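Local coordinates for viral structural protein 4 (Bombyx mori cytoplasmic polyhedrosis virus, PDB 6TZ0), which binds GTP and accompanies the viral RNA-dependent RNA polymerase inside the capsid, probably as an NTPase that assists transcription, at residues Thr348-Ala353 with Thr501-Leu507. Sequence-based numbering, arbitrary orientation.
Sequences TLVVYA and TDTTVLL
Val350, Val351 and Tyr352 pair in parallel with Thr504, Val505 and Leu506, placing strand 504-507 beside the strand that runs into the P-loop in the five-stranded parallel sheet of a P-loop NTPase-like fold. The Val505 amide donates to Val350 O (3.1 Å), and the Tyr352 amide points almost straight (178°) at Val505 O. Leu507 N reaches Tyr352 O at 2.7 Å; the bond from Val350 N to Thr503 O is weak.

On one face, Val351 and Val505 stand side by side and point the same way, CG2 to CG2 at 4.0 Å. Their compact beta-branches suit an extended backbone and give a greasy surface, which helix 326-340 covers at Val505 and helix 359-374 at Val351. The other branch of Val351, CG1, slants past CB of Leu507.

Opposite, Val350 lies alongside Thr504. The Tyr352 ring leans back over its own strand, so that Val350 CG1 sits 3.7 Å above the ring plane, offset toward the rim. Thr504 swings its hydroxyl to the side away from its own amide nitrogen (chi1 168°), which brings OG1 obliquely to 3.2 Å from Tyr352 CE2.

Toward the Thr348 end, the side chains of Thr501 and Thr348 cross at about a right angle, the methyl CG2 of Thr501 meeting Thr348 CB at 3.6 Å. Nearby, the methyl CD1 of Leu349 comes up against O and OG1 of Thr503. At the other end Ala353, the first residue of the probable Walker A motif, is small enough for a branched neighbour: Leu507, which also touches the GTP-binding Lys359, brings CD2 to 3.7 Å from Ala353 CB.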
loop_
_atom_site.group_PDB
_atom_site.type_symbol
_atom_site.label_atom_id
_atom_site.label_comp_id
_atom_site.label_asym_id
_atom_site.label_seq_id
_atom_site.Cartn_x
_atom_site.Cartn_y
_atom_site.Cartn_z
ATOM N N THR B 348 -3.583 6.484 -27.741
ATOM C CA THR B 348 -4.588 7.537 -27.797
ATOM C C THR B 348 -4.129 8.717 -26.954
ATOM O O THR B 348 -3.625 8.528 -25.846
ATOM C CB THR B 348 -5.943 7.010 -27.302
ATOM O OG1 THR B 348 -6.292 5.826 -28.025
ATOM C CG2 THR B 348 -7.038 8.038 -27.506
ATOM N N LEU B 349 -4.279 9.926 -27.489
ATOM C CA LEU B 349 -4.022 11.159 -26.757
ATOM C C LEU B 349 -5.345 11.865 -26.516
ATOM O O LEU B 349 -6.048 12.205 -27.469
ATOM C CB LEU B 349 -3.076 12.079 -27.523
ATOM C CG LEU B 349 -2.676 13.361 -26.799
ATOM C CD1 LEU B 349 -1.823 13.023 -25.602
ATOM C CD2 LEU B 349 -1.966 14.323 -27.721
ATOM N N VAL B 350 -5.677 12.094 -25.251
ATOM C CA VAL B 350 -6.868 12.851 -24.886
ATOM C C VAL B 350 -6.458 14.293 -24.640
ATOM O O VAL B 350 -5.570 14.564 -23.825
ATOM C CB VAL B 350 -7.564 12.254 -23.656
ATOM C CG1 VAL B 350 -8.764 13.097 -23.276
ATOM C CG2 VAL B 350 -7.994 10.846 -23.944
ATOM N N VAL B 351 -7.099 15.221 -25.345
ATOM C CA VAL B 351 -6.789 16.642 -25.261
ATOM C C VAL B 351 -8.034 17.370 -24.783
ATOM O O VAL B 351 -9.047 17.406 -25.489
ATOM C CB VAL B 351 -6.318 17.205 -26.605
ATOM C CG1 VAL B 351 -6.077 18.691 -26.489
ATOM C CG2 VAL B 351 -5.068 16.500 -27.059
ATOM N N TYR B 352 -7.964 17.956 -23.593
ATOM C CA TYR B 352 -9.043 18.780 -23.075
ATOM C C TYR B 352 -8.780 20.248 -23.369
ATOM O O TYR B 352 -7.637 20.707 -23.357
ATOM C CB TYR B 352 -9.215 18.607 -21.571
ATOM C CG TYR B 352 -9.684 17.246 -21.159
ATOM C CD1 TYR B 352 -10.983 16.852 -21.393
ATOM C CD2 TYR B 352 -8.843 16.378 -20.485
ATOM C CE1 TYR B 352 -11.423 15.617 -21.015
ATOM C CE2 TYR B 352 -9.280 15.144 -20.087
ATOM C CZ TYR B 352 -10.574 14.769 -20.359
ATOM O OH TYR B 352 -11.029 13.540 -19.971
ATOM N N ALA B 353 -9.857 20.981 -23.620
ATOM C CA ALA B 353 -9.762 22.404 -23.899
ATOM C C ALA B 353 -11.093 23.051 -23.568
ATOM O O ALA B 353 -12.130 22.387 -23.520
ATOM C CB ALA B 353 -9.392 22.669 -25.357
ATOM N N THR B 501 -6.021 5.486 -21.812
ATOM C CA THR B 501 -4.809 6.199 -22.181
ATOM C C THR B 501 -3.870 6.246 -20.992
ATOM O O THR B 501 -4.196 5.816 -19.887
ATOM C CB THR B 501 -5.091 7.639 -22.616
ATOM O OG1 THR B 501 -5.628 8.368 -21.507
ATOM C CG2 THR B 501 -6.080 7.676 -23.716
ATOM N N ASP B 502 -2.703 6.821 -21.223
ATOM C CA ASP B 502 -1.795 7.165 -20.152
ATOM C C ASP B 502 -1.360 8.612 -20.266
ATOM O O ASP B 502 -0.609 9.090 -19.414
ATOM C CB ASP B 502 -0.566 6.251 -20.186
ATOM C CG ASP B 502 0.079 6.084 -18.842
ATOM O OD1 ASP B 502 -0.408 6.688 -17.868
ATOM O OD2 ASP B 502 1.057 5.315 -18.760
ATOM N N THR B 503 -1.792 9.313 -21.308
ATOM C CA THR B 503 -1.374 10.679 -21.590
ATOM C C THR B 503 -2.608 11.520 -21.875
ATOM O O THR B 503 -3.194 11.415 -22.955
ATOM C CB THR B 503 -0.417 10.728 -22.777
ATOM O OG1 THR B 503 -1.016 10.059 -23.889
ATOM C CG2 THR B 503 0.910 10.079 -22.452
ATOM N N THR B 504 -2.994 12.352 -20.919
ATOM C CA THR B 504 -4.033 13.348 -21.131
ATOM C C THR B 504 -3.508 14.720 -20.738
ATOM O O THR B 504 -2.948 14.896 -19.652
ATOM C CB THR B 504 -5.326 12.985 -20.378
ATOM O OG1 THR B 504 -6.226 14.098 -20.372
ATOM C CG2 THR B 504 -5.068 12.503 -18.986
ATOM N N VAL B 505 -3.651 15.674 -21.653
ATOM C CA VAL B 505 -3.151 17.026 -21.482
ATOM C C VAL B 505 -4.327 17.983 -21.538
ATOM O O VAL B 505 -5.439 17.619 -21.913
ATOM C CB VAL B 505 -2.102 17.403 -22.542
ATOM C CG1 VAL B 505 -0.908 16.500 -22.440
ATOM C CG2 VAL B 505 -2.704 17.331 -23.926
ATOM N N LEU B 506 -4.062 19.231 -21.171
ATOM C CA LEU B 506 -5.034 20.302 -21.298
ATOM C C LEU B 506 -4.441 21.380 -22.189
ATOM O O LEU B 506 -3.292 21.785 -21.998
ATOM C CB LEU B 506 -5.421 20.859 -19.929
ATOM C CG LEU B 506 -6.692 21.702 -19.808
ATOM C CD1 LEU B 506 -7.316 21.441 -18.465
ATOM C CD2 LEU B 506 -6.414 23.173 -19.935
ATOM N N LEU B 507 -5.231 21.843 -23.147
ATOM C CA LEU B 507 -4.789 22.798 -24.149
ATOM C C LEU B 507 -5.272 24.203 -23.813
ATOM O O LEU B 507 -6.434 24.403 -23.456
ATOM C CB LEU B 507 -5.298 22.361 -25.525
ATOM C CG LEU B 507 -5.088 23.142 -26.821
ATOM C CD1 LEU B 507 -4.907 22.211 -27.968
ATOM C CD2 LEU B 507 -6.336 23.922 -27.092
#